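Local coordinates for protein VipE (Legionella pneumophila subsp. pneumophila str. Philadelphia 1, PDB 4QN8) that is a Legionella effector of undetermined molecular function, represented here by its all-helical N-terminal part, and probably acts inside the host cell, at residues L5-R10 and M59-D64; I31-N36 and E87-G92; Q80-M85 and A106-E111; N95-G100 and T130-E135. All coordinates share one frame; numbering follows the deposited sequence. Where two conformers were deposited one is given.

Overall arrangement
The four contacts tie together a compact helical fold without strands. Interaction 3, the most central, is buried packing of helix 75-88 on helix 103-114, dominated by selenomethionine on a phenylalanine ring. Interaction 2 uses the end of the same helix 75-88 and touches interaction 3 through Leu-33 and Met-85; it is apolar and only partly buried. Interaction 1 joins helices 6-20 and 58-69 through a carboxylate and a water, and reaches interaction 3 where Ile-62 packs on Ala-106. Interaction 4 is buried yet farthest from the chain's centre, about 15 Å between centres, and lies across it from interaction 1; it mixes aromatic packing with water bridges and touches interactions 2 and 3 through Phe-97 and Met-98.

Interaction 1. Residues L5-R10 and M59-D64; sequences LTQTQR and MDAIKD
Asp-64 reaches from helix 58-69 to the start of helix 6-20, where its OD2 receives two hydrogen bonds. The backbone N of Leu-5, the N-cap residue, donates to Asp-64 OD2 at 2.9 Å, coming from above the carboxylate plane by 36°. Thr-8 OG1 donates to Asp-64 OD2 at 2.6 Å, meeting the anti lone pair of that carboxylate oxygen. The carboxylate gets there because Asp-64 CG stands anti to the backbone N (chi1 -170°). Around this polar grip, Leu-5 lays its CD1 branch along the other helix, 3.9 Å from Ala-61 CA, while its CG rests 3.6 Å from Asp-64 OD2. Ala-61 CB also meets the amide end of Gln-7, with NE2 at 3.7 Å; the amide oxygen itself is held by the backbone N of Thr-39. A water donates to both Thr-8 OG1 and Ala-61 O. The axes of 6-10 and 59-64 approach to 9.3 Å at 45°, with these side chains and the water between them. One carboxylate oxygen thus ties the first turn of helix 6-20 to helix 58-69, and its negative charge would probably be favoured by the positive end of the helix dipole there.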
loop_
_atom_site.group_PDB
_atom_site.type_symbol
_atom_site.label_atom_id
_atom_site.label_comp_id
_atom_site.label_asym_id
_atom_site.label_seq_id
_atom_site.Cartn_x
_atom_site.Cartn_y
_atom_site.Cartn_z
ATOM N N LEU A 5 -5.269 -14.755 1.417
ATOM C CA LEU A 5 -5.552 -14.876 2.840
ATOM C C LEU A 5 -7.023 -14.600 3.114
ATOM O O LEU A 5 -7.658 -13.827 2.382
ATOM C CB LEU A 5 -4.735 -13.846 3.611
ATOM C CG LEU A 5 -3.221 -14.009 3.490
ATOM C CD1 LEU A 5 -2.490 -12.784 4.027
ATOM C CD2 LEU A 5 -2.823 -15.245 4.260
ATOM N N THR A 6 -7.560 -15.222 4.164
ATOM C CA THR A 6 -8.942 -14.968 4.561
ATOM C C THR A 6 -9.139 -13.489 4.898
ATOM O O THR A 6 -10.141 -12.877 4.513
ATOM C CB THR A 6 -9.363 -15.865 5.734
ATOM O OG1 THR A 6 -9.239 -17.239 5.334
ATOM C CG2 THR A 6 -10.810 -15.585 6.129
ATOM N N GLN A 7 -8.165 -12.909 5.594
ATOM C CA GLN A 7 -8.168 -11.485 5.903
ATOM C C GLN A 7 -8.379 -10.648 4.632
ATOM O O GLN A 7 -9.192 -9.719 4.604
ATOM C CB GLN A 7 -6.834 -11.126 6.565
ATOM C CG GLN A 7 -6.651 -9.667 6.851
ATOM C CD GLN A 7 -5.357 -9.369 7.592
ATOM O OE1 GLN A 7 -5.084 -8.219 7.912
ATOM N NE2 GLN A 7 -4.565 -10.409 7.882
ATOM N N THR A 8 -7.656 -11.002 3.574
ATOM C CA THR A 8 -7.769 -10.307 2.298
ATOM C C THR A 8 -9.173 -10.439 1.733
ATOM O O THR A 8 -9.778 -9.453 1.312
ATOM C CB THR A 8 -6.783 -10.879 1.290
ATOM O OG1 THR A 8 -5.463 -10.486 1.675
ATOM C CG2 THR A 8 -7.075 -10.363 -0.132
ATOM N N GLN A 9 -9.690 -11.659 1.734
ATOM C CA GLN A 9 -11.022 -11.908 1.189
ATOM C C GLN A 9 -12.087 -11.079 1.888
ATOM O O GLN A 9 -12.990 -10.545 1.239
ATOM C CB GLN A 9 -11.383 -13.390 1.304
ATOM C CG GLN A 9 -10.502 -14.321 0.466
ATOM C CD GLN A 9 -10.680 -15.777 0.858
ATOM O OE1 GLN A 9 -11.445 -16.097 1.771
ATOM N NE2 GLN A 9 -9.973 -16.665 0.169
ATOM N N ARG A 10 -12.001 -10.992 3.214
ATOM C CA ARG A 10 -13.041 -10.301 3.974
ATOM C C ARG A 10 -12.961 -8.809 3.688
ATOM O O ARG A 10 -13.983 -8.156 3.508
ATOM C CB ARG A 10 -12.916 -10.581 5.472
ATOM C CG ARG A 10 -13.004 -12.069 5.825
ATOM C CD ARG A 10 -14.403 -12.625 5.619
ATOM N NE ARG A 10 -14.425 -14.083 5.730
ATOM C CZ ARG A 10 -14.484 -14.748 6.881
ATOM N NH1 ARG A 10 -14.540 -14.092 8.038
ATOM N NH2 ARG A 10 -14.500 -16.073 6.877
HETATM N N MSE A 59 3.058 -6.582 6.528
HETATM C CA MSE A 59 3.266 -6.320 5.107
HETATM C C MSE A 59 2.812 -7.472 4.213
HETATM O O MSE A 59 2.255 -7.222 3.141
HETATM C CB MSE A 59 4.701 -5.918 4.768
HETATM C CG MSE A 59 4.877 -5.704 3.257
HETATM SE SE MSE A 59 3.630 -4.343 2.558
HETATM C CE MSE A 59 4.429 -3.039 3.717
ATOM N N ASP A 60 3.019 -8.718 4.639
ATOM C CA ASP A 60 2.521 -9.851 3.851
ATOM C C ASP A 60 1.023 -9.686 3.589
ATOM O O ASP A 60 0.542 -9.951 2.486
ATOM C CB ASP A 60 2.732 -11.175 4.590
ATOM C CG ASP A 60 4.188 -11.632 4.611
ATOM O OD1 ASP A 60 4.982 -11.198 3.743
ATOM O OD2 ASP A 60 4.524 -12.448 5.511
ATOM N N ALA A 61 0.289 -9.268 4.615
ATOM C CA ALA A 61 -1.167 -9.171 4.507
ATOM C C ALA A 61 -1.590 -8.031 3.588
ATOM O O ALA A 61 -2.517 -8.174 2.780
ATOM C CB ALA A 61 -1.779 -8.993 5.877
ATOM N N ILE A 62 -0.926 -6.887 3.725
ATOM C CA ILE A 62 -1.217 -5.745 2.858
ATOM C C ILE A 62 -0.873 -6.071 1.399
ATOM O O ILE A 62 -1.639 -5.756 0.480
ATOM C CB ILE A 62 -0.455 -4.474 3.322
ATOM C CG1 ILE A 62 -0.772 -4.164 4.794
ATOM C CG2 ILE A 62 -0.787 -3.294 2.412
ATOM C CD1 ILE A 62 -0.095 -2.907 5.338
ATOM N N LYS A 63 0.278 -6.710 1.185
ATOM C CA LYS A 63 0.690 -7.113 -0.154
ATOM C C LYS A 63 -0.370 -8.007 -0.774
ATOM O O LYS A 63 -0.732 -7.847 -1.944
ATOM C CB LYS A 63 2.015 -7.892 -0.091
ATOM C CG LYS A 63 3.286 -7.052 0.027
ATOM C CD LYS A 63 4.469 -8.019 0.091
ATOM C CE LYS A 63 5.808 -7.350 0.233
ATOM N NZ LYS A 63 6.826 -8.419 0.456
ATOM N N ASP A 64 -0.866 -8.952 0.017
ATOM C CA ASP A 64 -1.834 -9.921 -0.493
ATOM C C ASP A 64 -3.099 -9.194 -0.948
ATOM O O ASP A 64 -3.667 -9.509 -2.001
ATOM C CB ASP A 64 -2.131 -10.982 0.573
ATOM C CG ASP A 64 -2.930 -12.159 0.032
ATOM O OD1 ASP A 64 -2.391 -12.923 -0.802
ATOM O OD2 ASP A 64 -4.095 -12.323 0.447
HETATM O O HOH W 1 -4.940 -8.964 3.788
#

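Interaction 2. Residues I31-N36 and E87-G92; sequences ILLDPN and ELSPPG
Leu-33 and Pro-90 carry most of this contact, which joins the turns that follow helix 26-32 and helix 75-88. The chemistry between the two segments is apolar. Leu-33, with CG set beside its own backbone N (chi1 -69°), directs CD1 at the last turn of the other helix, 4.2 Å from Leu-88 CB and equally close to the backbone N of Ser-89. Its other branch, CD2, comes 4.4 Å from Ser-89 OG, a hydroxyl already bonded to Met-85 O one turn back. The proline rings supply a second kind of packing. Pro-90 sets CD 3.9 Å from Leu-33 O and 4.4 Å from Leu-33 CB, and its CG meets Pro-35 CD at 4.1 Å, the two rings lying side by side and pointing opposite ways. No hydrogen bond crosses the contact; the polar bonds lie within 31-36 or run to residues outside it. Asp-34 OD1 accepts from the backbone N of Asn-36 at 2.8 Å, a nearly straight bond of 166° that makes an Asx turn and shapes the chain around Pro-35. Ser-89 O, just past the end of helix 75-88, accepts from Arg-127 NH1. Leu-33 and Ser-89 both lie against helix 103-114 through Glu-104, and Leu-88 packs back on helix 26-32 at Asn-26, Leu-29 and Ile-30, so three helices meet around this pair of turns.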
loop_
_atom_site.group_PDB
_atom_site.type_symbol
_atom_site.label_atom_id
_atom_site.label_comp_id
_atom_site.label_asym_id
_atom_site.label_seq_id
_atom_site.Cartn_x
_atom_site.Cartn_y
_atom_site.Cartn_z
ATOM N N ILE A 31 -10.811 5.407 6.889
ATOM C CA ILE A 31 -10.976 4.239 7.756
ATOM C C ILE A 31 -10.165 3.046 7.225
ATOM O O ILE A 31 -9.518 2.322 7.986
ATOM C CB ILE A 31 -12.474 3.882 7.948
ATOM C CG1 ILE A 31 -13.162 4.967 8.788
ATOM C CG2 ILE A 31 -12.630 2.534 8.620
ATOM C CD1 ILE A 31 -14.681 4.844 8.863
ATOM N N LEU A 32 -10.195 2.847 5.913
ATOM C CA LEU A 32 -9.417 1.789 5.287
ATOM C C LEU A 32 -7.922 1.982 5.561
ATOM O O LEU A 32 -7.185 1.010 5.751
ATOM C CB LEU A 32 -9.688 1.776 3.776
ATOM C CG LEU A 32 -8.959 0.715 2.953
ATOM C CD1 LEU A 32 -9.369 -0.695 3.420
ATOM C CD2 LEU A 32 -9.247 0.889 1.447
ATOM N N LEU A 33 -7.497 3.240 5.623
ATOM C CA LEU A 33 -6.094 3.582 5.846
ATOM C C LEU A 33 -5.678 3.543 7.330
ATOM O O LEU A 33 -4.528 3.810 7.655
ATOM C CB LEU A 33 -5.809 4.962 5.234
ATOM C CG LEU A 33 -5.845 4.998 3.706
ATOM C CD1 LEU A 33 -5.968 6.435 3.154
ATOM C CD2 LEU A 33 -4.620 4.307 3.131
ATOM N N ASP A 34 -6.612 3.228 8.231
ATOM C CA ASP A 34 -6.284 3.055 9.646
ATOM C C ASP A 34 -5.143 2.040 9.752
ATOM O O ASP A 34 -5.199 0.970 9.152
ATOM C CB ASP A 34 -7.523 2.588 10.444
ATOM C CG ASP A 34 -7.254 2.435 11.950
ATOM O OD1 ASP A 34 -6.274 1.767 12.343
ATOM O OD2 ASP A 34 -8.056 2.958 12.757
ATOM N N PRO A 35 -4.082 2.397 10.483
ATOM C CA PRO A 35 -2.900 1.528 10.555
ATOM C C PRO A 35 -3.213 0.099 11.028
ATOM O O PRO A 35 -2.452 -0.815 10.739
ATOM C CB PRO A 35 -2.009 2.240 11.575
ATOM C CG PRO A 35 -2.387 3.683 11.458
ATOM C CD PRO A 35 -3.859 3.706 11.125
ATOM N N ASN A 36 -4.330 -0.084 11.725
ATOM C CA ASN A 36 -4.673 -1.401 12.254
ATOM C C ASN A 36 -5.626 -2.221 11.400
ATOM O O ASN A 36 -6.045 -3.302 11.805
ATOM C CB ASN A 36 -5.243 -1.278 13.658
ATOM C CG ASN A 36 -4.215 -0.819 14.644
ATOM O OD1 ASN A 36 -4.127 0.367 14.958
ATOM N ND2 ASN A 36 -3.407 -1.754 15.126
ATOM N N GLU A 87 -2.661 11.712 0.180
ATOM C CA GLU A 87 -3.222 12.937 0.782
ATOM C C GLU A 87 -3.890 12.683 2.127
ATOM O O GLU A 87 -3.817 13.528 3.029
ATOM C CB GLU A 87 -4.273 13.569 -0.134
ATOM C CG GLU A 87 -3.760 14.385 -1.291
ATOM C CD GLU A 87 -4.887 14.750 -2.235
ATOM O OE1 GLU A 87 -5.759 13.879 -2.469
ATOM O OE2 GLU A 87 -4.911 15.894 -2.731
ATOM N N LEU A 88 -4.555 11.535 2.253
ATOM C CA LEU A 88 -5.425 11.262 3.405
ATOM C C LEU A 88 -4.822 10.392 4.496
ATOM O O LEU A 88 -5.435 10.236 5.549
ATOM C CB LEU A 88 -6.717 10.600 2.948
ATOM C CG LEU A 88 -7.574 11.466 2.033
ATOM C CD1 LEU A 88 -8.757 10.643 1.523
ATOM C CD2 LEU A 88 -8.060 12.748 2.730
ATOM N N SER A 89 -3.654 9.813 4.225
ATOM C CA SER A 89 -2.956 8.948 5.182
ATOM C C SER A 89 -2.769 9.678 6.507
ATOM O O SER A 89 -2.483 10.876 6.513
ATOM C CB SER A 89 -1.589 8.537 4.636
ATOM O OG SER A 89 -1.727 7.588 3.604
ATOM N N PRO A 90 -2.962 8.964 7.631
ATOM C CA PRO A 90 -2.966 9.598 8.951
ATOM C C PRO A 90 -1.618 10.196 9.291
ATOM O O PRO A 90 -0.585 9.626 8.929
ATOM C CB PRO A 90 -3.283 8.437 9.903
ATOM C CG PRO A 90 -2.924 7.200 9.140
ATOM C CD PRO A 90 -3.229 7.517 7.716
ATOM N N PRO A 91 -1.622 11.353 9.957
ATOM C CA PRO A 91 -0.348 11.913 10.401
ATOM C C PRO A 91 0.221 11.003 11.481
ATOM O O PRO A 91 -0.492 10.675 12.417
ATOM C CB PRO A 91 -0.753 13.261 11.015
ATOM C CG PRO A 91 -2.197 13.081 11.415
ATOM C CD PRO A 91 -2.776 12.180 10.361
ATOM N N GLY A 92 1.468 10.572 11.346
ATOM C CA GLY A 92 2.083 9.811 12.420
ATOM C C GLY A 92 3.120 10.655 13.122
ATOM O O GLY A 92 3.193 11.867 12.892
#

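Interaction 3. Residues Q80-M85 and A106-E111; sequences QLTSRM and AFLAFE
The axes of 80-85 and 106-111 approach to 9.4 Å, their directions 146° apart in a roughly antiparallel packing, and the CA atoms of Thr-82 and Phe-107 are the nearest pair. The Phe-107 ring is the centre of the contact. Met-85, a selenomethionine, crosses it at about a right angle: its CE sits over the middle of one face, 3.5 Å from the centroid, and SE follows at 3.9 Å from the centroid, 23° off the ring normal, giving a CH-pi contact and a Met-aromatic contact together. The chain of Met-85 is extended beyond CG (chi2 179°), which brings the methyl group over the ring centre. Thr-82 OG1 approaches the ring edge in plane, 3.6 Å from Phe-107 CD2, while bonded to Leu-78 O in its own helix. The other branch, Thr-82 CG2, rests 3.9 Å from Leu-108 CA, and Leu-81 CD1 adds a contact of 4.1 Å to Phe-107 CE2. Glu-111, buried beside Thr-82, has both carboxylate oxygens satisfied, OE2 by His-79 and OE1 by His-122. Helix 58-69 packs on helix 103-114 through Val-66 against Phe-107, and helix 135-154 meets it through Leu-146 against Leu-108, making helix 103-114 a central member of the bundle.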
loop_
_atom_site.group_PDB
_atom_site.type_symbol
_atom_site.label_atom_id
_atom_site.label_comp_id
_atom_site.label_asym_id
_atom_site.label_seq_id
_atom_site.Cartn_x
_atom_site.Cartn_y
_atom_site.Cartn_z
ATOM N N GLN A 80 -5.312 7.552 -9.223
ATOM C CA GLN A 80 -6.181 8.454 -8.465
ATOM C C GLN A 80 -6.309 7.937 -7.033
ATOM O O GLN A 80 -6.183 8.703 -6.070
ATOM C CB GLN A 80 -7.545 8.483 -9.166
ATOM C CG GLN A 80 -8.546 9.529 -8.744
ATOM C CD GLN A 80 -9.805 9.453 -9.615
ATOM O OE1 GLN A 80 -10.458 8.405 -9.682
ATOM N NE2 GLN A 80 -10.133 10.553 -10.306
ATOM N N LEU A 81 -6.529 6.635 -6.878
ATOM C CA LEU A 81 -6.630 6.057 -5.536
ATOM C C LEU A 81 -5.331 6.262 -4.765
ATOM O O LEU A 81 -5.346 6.677 -3.608
ATOM C CB LEU A 81 -6.972 4.564 -5.576
ATOM C CG LEU A 81 -8.416 4.166 -5.879
ATOM C CD1 LEU A 81 -8.502 2.654 -6.062
ATOM C CD2 LEU A 81 -9.354 4.630 -4.774
ATOM N N THR A 82 -4.202 6.002 -5.407
ATOM C CA THR A 82 -2.920 6.154 -4.720
ATOM C C THR A 82 -2.681 7.602 -4.276
ATOM O O THR A 82 -2.186 7.860 -3.162
ATOM C CB THR A 82 -1.791 5.672 -5.631
ATOM O OG1 THR A 82 -2.003 4.284 -5.911
ATOM C CG2 THR A 82 -0.421 5.841 -4.958
ATOM N N SER A 83 -3.046 8.551 -5.122
ATOM C CA SER A 83 -2.871 9.963 -4.772
ATOM C C SER A 83 -3.742 10.360 -3.587
ATOM O O SER A 83 -3.296 11.101 -2.697
ATOM C CB SER A 83 -3.207 10.868 -5.961
ATOM O OG SER A 83 -2.252 10.719 -6.991
ATOM N N ARG A 84 -4.979 9.875 -3.579
ATOM C CA ARG A 84 -5.871 10.141 -2.465
ATOM C C ARG A 84 -5.331 9.534 -1.187
ATOM O O ARG A 84 -5.385 10.156 -0.128
ATOM C CB ARG A 84 -7.267 9.591 -2.746
ATOM C CG ARG A 84 -8.004 10.339 -3.809
ATOM C CD ARG A 84 -9.343 9.688 -4.026
ATOM N NE ARG A 84 -10.269 9.947 -2.920
ATOM C CZ ARG A 84 -11.344 9.200 -2.680
ATOM N NH1 ARG A 84 -11.600 8.146 -3.448
ATOM N NH2 ARG A 84 -12.155 9.493 -1.670
HETATM N N MSE A 85 -4.799 8.318 -1.278
HETATM C CA MSE A 85 -4.283 7.661 -0.092
HETATM C C MSE A 85 -3.115 8.442 0.488
HETATM O O MSE A 85 -2.984 8.560 1.712
HETATM C CB MSE A 85 -3.874 6.217 -0.405
HETATM C CG MSE A 85 -5.070 5.331 -0.729
HETATM SE SE MSE A 85 -4.391 3.560 -1.139
HETATM C CE MSE A 85 -6.068 2.645 -1.483
ATOM N N ALA A 106 1.958 0.253 -0.152
ATOM C CA ALA A 106 1.764 -0.875 -1.060
ATOM C C ALA A 106 1.113 -0.487 -2.386
ATOM O O ALA A 106 1.498 -0.995 -3.436
ATOM C CB ALA A 106 0.995 -1.997 -0.398
ATOM N N PHE A 107 0.122 0.399 -2.343
ATOM C CA PHE A 107 -0.503 0.877 -3.572
ATOM C C PHE A 107 0.515 1.617 -4.438
ATOM O O PHE A 107 0.554 1.424 -5.663
ATOM C CB PHE A 107 -1.685 1.790 -3.248
ATOM C CG PHE A 107 -3.019 1.136 -3.437
ATOM C CD1 PHE A 107 -3.431 0.107 -2.605
ATOM C CD2 PHE A 107 -3.861 1.555 -4.446
ATOM C CE1 PHE A 107 -4.657 -0.502 -2.784
ATOM C CE2 PHE A 107 -5.096 0.953 -4.632
ATOM C CZ PHE A 107 -5.487 -0.086 -3.798
ATOM N N LEU A 108 1.336 2.455 -3.815
ATOM C CA LEU A 108 2.370 3.182 -4.563
ATOM C C LEU A 108 3.357 2.208 -5.203
ATOM O O LEU A 108 3.717 2.352 -6.376
ATOM C CB LEU A 108 3.110 4.182 -3.658
ATOM C CG LEU A 108 4.290 4.978 -4.234
ATOM C CD1 LEU A 108 3.873 5.788 -5.450
ATOM C CD2 LEU A 108 4.834 5.926 -3.166
ATOM N N ALA A 109 3.796 1.216 -4.429
ATOM C CA ALA A 109 4.706 0.185 -4.940
ATOM C C ALA A 109 4.100 -0.607 -6.098
ATOM O O ALA A 109 4.804 -0.985 -7.033
ATOM C CB ALA A 109 5.127 -0.758 -3.826
ATOM N N PHE A 110 2.806 -0.873 -6.028
ATOM C CA PHE A 110 2.150 -1.645 -7.074
ATOM C C PHE A 110 2.092 -0.812 -8.342
ATOM O O PHE A 110 2.329 -1.310 -9.452
ATOM C CB PHE A 110 0.746 -2.021 -6.619
ATOM C CG PHE A 110 0.001 -2.879 -7.590
ATOM C CD1 PHE A 110 0.151 -4.259 -7.570
ATOM C CD2 PHE A 110 -0.853 -2.308 -8.518
ATOM C CE1 PHE A 110 -0.550 -5.060 -8.461
ATOM C CE2 PHE A 110 -1.566 -3.103 -9.412
ATOM C CZ PHE A 110 -1.412 -4.482 -9.382
ATOM N N GLU A 111 1.770 0.465 -8.183
ATOM C CA GLU A 111 1.754 1.345 -9.338
ATOM C C GLU A 111 3.153 1.498 -9.912
ATOM O O GLU A 111 3.312 1.574 -11.138
ATOM C CB GLU A 111 1.126 2.718 -9.035
ATOM C CG GLU A 111 0.766 3.469 -10.329
ATOM C CD GLU A 111 0.274 4.884 -10.086
ATOM O OE1 GLU A 111 -0.046 5.218 -8.922
ATOM O OE2 GLU A 111 0.182 5.662 -11.071
#

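Interaction 4. Residues N95-G100 and T130-E135; sequences NTFMRG and TEFPGE
Phe-132 lays the CZ end of its ring over one face of the Arg-99 guanidinium, 3.5 Å from NH1, with the two planes 35° apart. This joins the irregular loop before helix 103-114 to the turn linking helices 126-131 and 135-154 in the all-helical fold. The edge of the same ring meets Phe-97 O, 3.4 Å from Phe-132 CZ, and Met-98 CB packs nearby. Arg-99 is bent at chi2 and chi3 (-59° and -140°), which folds the guanidinium back so that NH1 donates to Phe-97 O at 2.8 Å, tilted out of the guanidinium plane. Asn-95 O lies over the opposite face. Arg-99 has two conformers, so its stacking and its bond to Phe-97 O are certain only for the one described. Glu-131 crosses Phe-97 at about a right angle, its CD 3.5 Å from Phe-97 CB, while OE1 is taken by a salt bridge to Arg-127, which also makes a cation-pi contact with the Phe-97 ring. One water bridges the separated charges, accepting from Arg-99 NH1 at 2.9 Å and donating to Glu-131 OE2 and Glu-131 O. A second water donates to Glu-131 OE2 at 2.5 Å and accepts from Thr-96 N at 3.0 Å.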
loop_
_atom_site.group_PDB
_atom_site.type_symbol
_atom_site.label_atom_id
_atom_site.label_comp_id
_atom_site.label_asym_id
_atom_site.label_seq_id
_atom_site.Cartn_x
_atom_site.Cartn_y
_atom_site.Cartn_z
ATOM N N ASN A 95 8.750 11.831 10.875
ATOM C CA ASN A 95 9.661 10.992 10.109
ATOM C C ASN A 95 9.213 9.516 10.071
ATOM O O ASN A 95 10.035 8.604 10.050
ATOM C CB ASN A 95 11.085 11.146 10.664
ATOM C CG ASN A 95 12.140 10.597 9.740
ATOM O OD1 ASN A 95 12.399 11.157 8.673
ATOM N ND2 ASN A 95 12.765 9.494 10.145
ATOM N N THR A 96 7.900 9.298 10.038
ATOM C CA THR A 96 7.336 7.944 9.983
ATOM C C THR A 96 6.539 7.625 8.702
ATOM O O THR A 96 6.257 6.456 8.400
ATOM C CB THR A 96 6.429 7.684 11.198
ATOM O OG1 THR A 96 5.393 8.673 11.230
ATOM C CG2 THR A 96 7.230 7.750 12.486
ATOM N N PHE A 97 6.149 8.654 7.957
ATOM C CA PHE A 97 5.376 8.433 6.737
ATOM C C PHE A 97 6.161 7.507 5.796
ATOM O O PHE A 97 7.340 7.749 5.539
ATOM C CB PHE A 97 5.055 9.776 6.071
ATOM C CG PHE A 97 4.219 9.659 4.817
ATOM C CD1 PHE A 97 2.894 9.267 4.886
ATOM C CD2 PHE A 97 4.755 9.975 3.576
ATOM C CE1 PHE A 97 2.116 9.180 3.735
ATOM C CE2 PHE A 97 3.985 9.892 2.428
ATOM C CZ PHE A 97 2.662 9.485 2.509
HETATM N N MSE A 98 5.503 6.434 5.342
HETATM C CA MSE A 98 6.043 5.408 4.425
HETATM C C MSE A 98 7.033 4.393 4.999
HETATM O O MSE A 98 7.430 3.463 4.292
HETATM C CB MSE A 98 6.634 6.020 3.148
HETATM C CG MSE A 98 5.659 6.758 2.285
HETATM SE SE MSE A 98 4.849 5.478 1.063
HETATM C CE MSE A 98 3.431 6.586 0.262
ATOM N N ARG A 99 7.449 4.550 6.250
ATOM C CA ARG A 99 8.395 3.607 6.843
ATOM C C ARG A 99 7.660 2.385 7.397
ATOM O O ARG A 99 8.163 1.265 7.327
ATOM C CB ARG A 99 9.225 4.253 7.961
ATOM C CG ARG A 99 9.402 5.771 7.877
ATOM C CD ARG A 99 10.067 6.228 6.592
ATOM N NE ARG A 99 11.030 7.316 6.795
ATOM C CZ ARG A 99 10.726 8.612 6.856
ATOM N NH1 ARG A 99 9.467 9.031 6.765
ATOM N NH2 ARG A 99 11.697 9.501 7.022
ATOM N N GLY A 100 6.477 2.612 7.962
ATOM C CA GLY A 100 5.685 1.529 8.505
ATOM C C GLY A 100 5.038 0.757 7.375
ATOM O O GLY A 100 5.009 1.225 6.227
ATOM N N THR A 130 6.756 17.116 1.476
ATOM C CA THR A 130 6.881 17.547 2.872
ATOM C C THR A 130 7.685 16.548 3.697
ATOM O O THR A 130 8.557 16.933 4.489
ATOM C CB THR A 130 5.498 17.716 3.539
ATOM O OG1 THR A 130 4.785 18.779 2.898
ATOM C CG2 THR A 130 5.646 18.039 5.028
ATOM N N GLU A 131 7.389 15.267 3.498
ATOM C CA GLU A 131 7.918 14.188 4.333
ATOM C C GLU A 131 9.293 13.710 3.874
ATOM O O GLU A 131 10.040 13.115 4.656
ATOM C CB GLU A 131 6.946 13.001 4.318
ATOM C CG GLU A 131 5.532 13.331 4.796
ATOM C CD GLU A 131 5.363 13.225 6.293
ATOM O OE1 GLU A 131 4.194 13.151 6.740
ATOM O OE2 GLU A 131 6.385 13.212 7.026
ATOM N N PHE A 132 9.599 13.943 2.600
ATOM C CA PHE A 132 10.907 13.610 2.016
ATOM C C PHE A 132 11.408 14.815 1.217
ATOM O O PHE A 132 11.343 14.827 -0.021
ATOM C CB PHE A 132 10.778 12.371 1.113
ATOM C CG PHE A 132 10.380 11.121 1.852
ATOM C CD1 PHE A 132 9.042 10.818 2.068
ATOM C CD2 PHE A 132 11.343 10.249 2.343
ATOM C CE1 PHE A 132 8.664 9.666 2.755
ATOM C CE2 PHE A 132 10.973 9.086 3.030
ATOM C CZ PHE A 132 9.632 8.801 3.242
ATOM N N PRO A 133 11.892 15.848 1.927
ATOM C CA PRO A 133 12.166 17.138 1.273
ATOM C C PRO A 133 13.446 17.196 0.431
ATOM O O PRO A 133 13.525 18.029 -0.477
ATOM C CB PRO A 133 12.234 18.127 2.447
ATOM C CG PRO A 133 12.575 17.286 3.643
ATOM C CD PRO A 133 11.980 15.927 3.395
ATOM N N GLY A 134 14.423 16.340 0.715
ATOM C CA GLY A 134 15.689 16.397 0.009
ATOM C C GLY A 134 15.844 15.322 -1.047
ATOM O O GLY A 134 15.230 14.253 -0.951
ATOM N N GLU A 135 16.672 15.605 -2.052
ATOM C CA GLU A 135 16.964 14.647 -3.117
ATOM C C GLU A 135 17.278 13.272 -2.553
ATOM O O GLU A 135 16.766 12.257 -3.023
ATOM C CB GLU A 135 18.181 15.102 -3.912
ATOM C CG GLU A 135 17.926 16.098 -5.012
ATOM C CD GLU A 135 19.138 16.231 -5.915
ATOM O OE1 GLU A 135 20.113 16.910 -5.513
ATOM O OE2 GLU A 135 19.126 15.636 -7.014
HETATM O O HOH W 2 6.311 11.562 8.907
HETATM O O HOH W 3 9.047 11.943 6.857
#